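Long-range contacts in CofB (Escherichia coli, PDB 4QS4), which is a minor pilin with a type IV pilin fold that initiates assembly of the CFA/III pilus of enterotoxigenic strains: residues H179-K184 with L231-N236; D133-D138 with I145-F150. All blocks are in the same frame, centred on the assembly; numbering follows the deposited sequence.

Interaction 1 (H179-K184 with L231-N236). With GOL (glycerol), chain D.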
loop_
_atom_site.group_PDB
_atom_site.type_symbol
_atom_site.label_atom_id
_atom_site.label_comp_id
_atom_site.label_asym_id
_atom_site.label_seq_id
_atom_site.Cartn_x
_atom_site.Cartn_y
_atom_site.Cartn_z
ATOM N N HIS A 179 -13.400 15.045 5.574
ATOM C CA HIS A 179 -13.260 14.315 6.839
ATOM C C HIS A 179 -14.259 13.159 6.953
ATOM O O HIS A 179 -14.398 12.567 8.019
ATOM C CB HIS A 179 -13.454 15.262 8.034
ATOM C CG HIS A 179 -12.246 16.076 8.374
ATOM N ND1 HIS A 179 -11.381 15.735 9.392
ATOM C CD2 HIS A 179 -11.765 17.223 7.837
ATOM C CE1 HIS A 179 -10.417 16.637 9.467
ATOM N NE2 HIS A 179 -10.625 17.549 8.533
ATOM N N SER A 180 -14.951 12.843 5.860
ATOM C CA SER A 180 -15.980 11.796 5.848
ATOM C C SER A 180 -17.046 12.002 6.924
ATOM O O SER A 180 -17.431 11.066 7.626
ATOM C CB SER A 180 -15.350 10.409 5.986
ATOM O OG SER A 180 -14.403 10.198 4.957
ATOM N N ILE A 181 -17.510 13.238 7.059
ATOM C CA ILE A 181 -18.664 13.529 7.901
ATOM C C ILE A 181 -19.626 14.420 7.137
ATOM O O ILE A 181 -19.242 15.111 6.198
ATOM C CB ILE A 181 -18.279 14.200 9.234
ATOM C CG1 ILE A 181 -17.449 15.462 8.996
ATOM C CG2 ILE A 181 -17.523 13.225 10.127
ATOM C CD1 ILE A 181 -17.150 16.226 10.264
ATOM N N SER A 182 -20.882 14.391 7.551
ATOM C CA SER A 182 -21.918 15.160 6.887
ATOM C C SER A 182 -22.823 15.785 7.935
ATOM O O SER A 182 -22.879 15.332 9.090
ATOM C CB SER A 182 -22.716 14.262 5.951
ATOM O OG SER A 182 -23.274 13.178 6.664
ATOM N N PHE A 183 -23.520 16.839 7.535
ATOM C CA PHE A 183 -24.403 17.541 8.444
ATOM C C PHE A 183 -25.781 16.913 8.376
ATOM O O PHE A 183 -26.436 16.972 7.339
ATOM C CB PHE A 183 -24.466 19.023 8.083
ATOM C CG PHE A 183 -23.118 19.672 7.981
ATOM C CD1 PHE A 183 -22.214 19.586 9.032
ATOM C CD2 PHE A 183 -22.747 20.368 6.837
ATOM C CE1 PHE A 183 -20.966 20.174 8.943
ATOM C CE2 PHE A 183 -21.502 20.963 6.745
ATOM C CZ PHE A 183 -20.609 20.860 7.795
ATOM N N LYS A 184 -26.212 16.305 9.482
ATOM C CA LYS A 184 -27.575 15.785 9.594
ATOM C C LYS A 184 -28.592 16.874 9.230
ATOM O O LYS A 184 -29.589 16.608 8.567
ATOM C CB LYS A 184 -27.844 15.272 11.015
ATOM C CG LYS A 184 -29.178 14.557 11.181
ATOM C CD LYS A 184 -29.329 13.978 12.582
ATOM C CE LYS A 184 -30.726 13.424 12.824
ATOM N NZ LYS A 184 -31.107 12.417 11.793
ATOM N N LEU A 231 -24.758 23.523 13.231
ATOM C CA LEU A 231 -24.415 22.340 12.455
ATOM C C LEU A 231 -24.608 21.099 13.317
ATOM O O LEU A 231 -23.968 20.958 14.355
ATOM C CB LEU A 231 -22.958 22.409 11.997
ATOM C CG LEU A 231 -22.546 23.634 11.186
ATOM C CD1 LEU A 231 -21.055 23.576 10.888
ATOM C CD2 LEU A 231 -23.355 23.731 9.903
ATOM N N SER A 232 -25.495 20.209 12.883
ATOM C CA SER A 232 -25.787 18.982 13.619
ATOM C C SER A 232 -25.012 17.837 13.000
ATOM O O SER A 232 -25.008 17.668 11.777
ATOM C CB SER A 232 -27.285 18.676 13.590
ATOM O OG SER A 232 -28.003 19.623 14.363
ATOM N N ILE A 233 -24.341 17.062 13.846
ATOM C CA ILE A 233 -23.590 15.906 13.378
ATOM C C ILE A 233 -24.007 14.663 14.162
ATOM O O ILE A 233 -24.179 14.702 15.378
ATOM C CB ILE A 233 -22.078 16.181 13.436
ATOM C CG1 ILE A 233 -21.770 17.357 12.503
ATOM C CG2 ILE A 233 -21.285 14.953 12.999
ATOM C CD1 ILE A 233 -20.369 17.879 12.584
ATOM N N ASP A 234 -24.238 13.577 13.435
ATOM C CA ASP A 234 -24.583 12.312 14.045
ATOM C C ASP A 234 -23.290 11.556 14.309
ATOM O O ASP A 234 -22.656 11.087 13.365
ATOM C CB ASP A 234 -25.491 11.494 13.121
ATOM C CG ASP A 234 -25.878 10.148 13.726
ATOM O OD1 ASP A 234 -26.740 9.464 13.141
ATOM O OD2 ASP A 234 -25.323 9.774 14.787
ATOM N N PRO A 235 -22.907 11.410 15.593
ATOM C CA PRO A 235 -21.645 10.736 15.919
ATOM C C PRO A 235 -21.593 9.265 15.492
ATOM O O PRO A 235 -20.510 8.723 15.315
ATOM C CB PRO A 235 -21.559 10.878 17.443
ATOM C CG PRO A 235 -22.977 10.963 17.886
ATOM C CD PRO A 235 -23.666 11.751 16.807
ATOM N N ASN A 236 -22.751 8.641 15.297
ATOM C CA ASN A 236 -22.820 7.247 14.877
ATOM C C ASN A 236 -22.849 7.020 13.365
ATOM O O ASN A 236 -22.642 5.898 12.909
ATOM C CB ASN A 236 -24.033 6.593 15.525
ATOM C CG ASN A 236 -23.989 6.693 17.030
ATOM O OD1 ASN A 236 -22.978 6.374 17.640
ATOM N ND2 ASN A 236 -25.072 7.163 17.633
HETATM C C1 GOL D . -17.153 9.194 13.875
HETATM O O1 GOL D . -18.004 8.223 14.490
HETATM C C2 GOL D . -17.761 9.642 12.552
HETATM O O2 GOL D . -17.573 11.056 12.429
HETATM C C3 GOL D . -17.147 8.918 11.352
HETATM O O3 GOL D . -16.653 9.847 10.375
HETATM O O HOH W 1 -23.950 13.527 10.730
#

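Interaction 2 (D133-D138 with I145-F150)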
loop_
_atom_site.group_PDB
_atom_site.type_symbol
_atom_site.label_atom_id
_atom_site.label_comp_id
_atom_site.label_asym_id
_atom_site.label_seq_id
_atom_site.Cartn_x
_atom_site.Cartn_y
_atom_site.Cartn_z
ATOM N N ASP A 133 -23.556 21.530 21.857
ATOM C CA ASP A 133 -24.630 20.838 22.571
ATOM C C ASP A 133 -24.484 19.338 22.336
ATOM O O ASP A 133 -24.564 18.881 21.195
ATOM C CB ASP A 133 -26.010 21.279 22.072
ATOM C CG ASP A 133 -26.298 22.759 22.323
ATOM O OD1 ASP A 133 -25.426 23.468 22.849
ATOM O OD2 ASP A 133 -27.411 23.212 21.992
ATOM N N PHE A 134 -24.264 18.591 23.414
ATOM C CA PHE A 134 -24.291 17.131 23.370
ATOM C C PHE A 134 -25.703 16.671 23.716
ATOM O O PHE A 134 -26.085 16.701 24.873
ATOM C CB PHE A 134 -23.308 16.526 24.383
ATOM C CG PHE A 134 -21.849 16.749 24.073
ATOM C CD1 PHE A 134 -21.394 16.982 22.788
ATOM C CD2 PHE A 134 -20.910 16.662 25.096
ATOM C CE1 PHE A 134 -20.039 17.149 22.529
ATOM C CE2 PHE A 134 -19.554 16.831 24.844
ATOM C CZ PHE A 134 -19.120 17.078 23.560
ATOM N N VAL A 135 -26.475 16.259 22.715
ATOM C CA VAL A 135 -27.859 15.833 22.924
ATOM C C VAL A 135 -27.898 14.414 23.505
ATOM O O VAL A 135 -27.456 13.462 22.862
ATOM C CB VAL A 135 -28.664 15.889 21.607
ATOM C CG1 VAL A 135 -30.111 15.459 21.832
ATOM C CG2 VAL A 135 -28.605 17.292 21.021
ATOM N N ALA A 136 -28.401 14.291 24.729
ATOM C CA ALA A 136 -28.469 13.001 25.429
ATOM C C ALA A 136 -29.569 12.099 24.882
ATOM O O ALA A 136 -30.681 12.553 24.583
ATOM C CB ALA A 136 -28.689 13.209 26.919
ATOM N N THR A 137 -29.253 10.812 24.794
ATOM C CA THR A 137 -30.234 9.789 24.430
ATOM C C THR A 137 -31.261 9.573 25.535
ATOM O O THR A 137 -32.403 9.220 25.249
ATOM C CB THR A 137 -29.537 8.455 24.113
ATOM O OG1 THR A 137 -28.410 8.710 23.274
ATOM C CG2 THR A 137 -30.484 7.503 23.388
ATOM N N ASP A 138 -30.859 9.774 26.791
ATOM C CA ASP A 138 -31.779 9.633 27.925
ATOM C C ASP A 138 -31.362 10.540 29.089
ATOM O O ASP A 138 -30.365 11.254 28.987
ATOM C CB ASP A 138 -31.870 8.164 28.358
ATOM C CG ASP A 138 -30.514 7.535 28.594
ATOM O OD1 ASP A 138 -29.819 7.948 29.546
ATOM O OD2 ASP A 138 -30.151 6.618 27.830
ATOM N N ILE A 145 -24.626 9.919 23.713
ATOM C CA ILE A 145 -24.885 11.150 22.968
ATOM C C ILE A 145 -25.375 10.808 21.568
ATOM O O ILE A 145 -24.688 10.149 20.788
ATOM C CB ILE A 145 -23.632 12.039 22.892
ATOM C CG1 ILE A 145 -23.256 12.515 24.293
ATOM C CG2 ILE A 145 -23.857 13.223 21.946
ATOM C CD1 ILE A 145 -21.830 13.011 24.419
ATOM N N GLU A 146 -26.566 11.298 21.275
ATOM C CA GLU A 146 -27.317 10.953 20.081
ATOM C C GLU A 146 -27.019 11.917 18.936
ATOM O O GLU A 146 -27.184 11.581 17.764
ATOM C CB GLU A 146 -28.785 11.043 20.461
ATOM C CG GLU A 146 -29.795 10.703 19.404
ATOM C CD GLU A 146 -31.177 10.974 19.930
ATOM O OE1 GLU A 146 -31.555 10.291 20.901
ATOM O OE2 GLU A 146 -31.855 11.888 19.410
ATOM N N ARG A 147 -26.589 13.125 19.285
ATOM C CA ARG A 147 -26.313 14.156 18.291
ATOM C C ARG A 147 -25.396 15.205 18.900
ATOM O O ARG A 147 -25.469 15.486 20.098
ATOM C CB ARG A 147 -27.630 14.799 17.835
ATOM C CG ARG A 147 -27.530 15.575 16.539
ATOM C CD ARG A 147 -28.873 16.147 16.125
ATOM N NE ARG A 147 -29.249 17.307 16.941
ATOM C CZ ARG A 147 -30.327 17.405 17.718
ATOM N NH1 ARG A 147 -31.206 16.414 17.821
ATOM N NH2 ARG A 147 -30.533 18.532 18.403
ATOM N N VAL A 148 -24.520 15.766 18.079
ATOM C CA VAL A 148 -23.638 16.840 18.510
ATOM C C VAL A 148 -23.926 18.067 17.656
ATOM O O VAL A 148 -23.748 18.035 16.434
ATOM C CB VAL A 148 -22.157 16.445 18.388
ATOM C CG1 VAL A 148 -21.251 17.566 18.898
ATOM C CG2 VAL A 148 -21.897 15.151 19.150
ATOM N N ASP A 149 -24.383 19.139 18.307
ATOM C CA ASP A 149 -24.665 20.396 17.624
ATOM C C ASP A 149 -23.561 21.407 17.880
ATOM O O ASP A 149 -23.168 21.628 19.026
ATOM C CB ASP A 149 -25.997 20.991 18.085
ATOM C CG ASP A 149 -27.188 20.137 17.710
ATOM O OD1 ASP A 149 -27.097 19.327 16.755
ATOM O OD2 ASP A 149 -28.234 20.297 18.378
ATOM N N PHE A 150 -23.068 22.017 16.806
ATOM C CA PHE A 150 -22.087 23.085 16.901
ATOM C C PHE A 150 -22.735 24.388 16.485
ATOM O O PHE A 150 -23.222 24.512 15.367
ATOM C CB PHE A 150 -20.889 22.792 16.005
ATOM C CG PHE A 150 -20.121 21.584 16.431
ATOM C CD1 PHE A 150 -19.044 21.702 17.298
ATOM C CD2 PHE A 150 -20.492 20.325 15.985
ATOM C CE1 PHE A 150 -18.331 20.577 17.698
ATOM C CE2 PHE A 150 -19.790 19.201 16.385
ATOM C CZ PHE A 150 -18.713 19.327 17.241
HETATM O O HOH W 2 -29.046 22.409 19.932
#

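Interaction 1 (H179-K184 with L231-N236)
F183 and L231 pack against each other between the approach to strand 185-191 and the end of strand 226-233. CD2 of L231 sits 4.3 Å from the centroid of the F183 ring and only 5° off its normal, a CH-pi contact over the middle of one face, while the other methyl, CD1, lies 3.9 Å from F183 CE1. With chi1 at -53°, F183 CG stands beside its own backbone N and opposite the carbonyl carbon, which swings the ring end in toward the strand although CB itself does not face it. At the ring edge, CG1 of I233 lies 4.1 Å from F183 CD1, the two side chains running alongside each other. I181 adds a looser touch, its CD1 to that of I233.

These residues belong to the pilin fold, where an antiparallel sheet lies against the long N-terminal helix 9-32: F183 also rests on I21 of that helix and I233 on I24, while A176 of helix 167-177 packs against both I181 and F183. That shorter helix ends in a Schellman motif with S180, at positive phi, as its C-prime residue, and the chain then runs to the sheet.

Polar links between the backbones are few. K184 N gives a weak, bent hydrogen bond to S232 O (2.9 Å, 129° at the hydrogen), and the same oxygen takes a CA-H...O contact from F183. Two residues beyond S232, just past the end of the strand, a water bridges the backbones, donating to S182 O and accepting from D234 N. A glycerol, probably from the crystallisation liquor, links the two segments further out: its O1 donates to P235 O at 2.7 Å and its O3, weakly, to S180 O.

Interaction 2 (D133-D138 with I145-F150)
V135 faces R147 across an antiparallel beta hairpin, strands 127-136 and 145-154 of the pilin-domain sheet. From R147 CB, 4.1 Å from V135 CB, the chain starts with CG anti to the backbone N (chi1 -163°), runs straight at chi2 and bends at chi3, which lays the guanidinium across the valine. CG2 of V135 covers one face of that group, off-centre, with NH2 the nearest atom at 3.5 Å. In its own plane the guanidinium grips D149 side-on: NE reaches D149 OD1, and NH2 lies 2.9 Å from D149 OD2, on the syn lone pair. NH2 also bonds to N66 O and NH1, weakly, to K67 O, while S232 OG bonds to D149 OD1, so the buried ion pair is held from outside the hairpin too.

On the other face, CG1 of V148 meets the edge of the F134 ring in its plane, while CD1 of I145 comes obliquely, 3.8 Å from F134 CG; V31 of helix 9-32 touches both F134 and I145. D133 and D149 form a hydrogen-bonded pair with two nearly straight backbone bonds. At the corner, E146 N lies 2.8 Å from V135 O, nearly on the line of the carbonyl bond.

In the fold
Both contacts lie in the pilin domain, on one side of the chain's centre, with their own centres about 12 Å apart. Interaction 2 comes first along the chain and closes before interaction 1 opens. They share one antiparallel sheet: in the order 127-136, 145-154, 226-233, 185-191, the hairpin of interaction 2 is followed directly by the strand of interaction 1 and then by the strand that 179-184 leads into. They touch directly: a probable backbone hydrogen bond runs from L231 N to F150 O (2.8 Å), and P235 packs against the backbone of I145 and E146. Side chains of both also touch helix 9-32, consistent with the pilin fold, in which the sheet packs on the N-terminal helix.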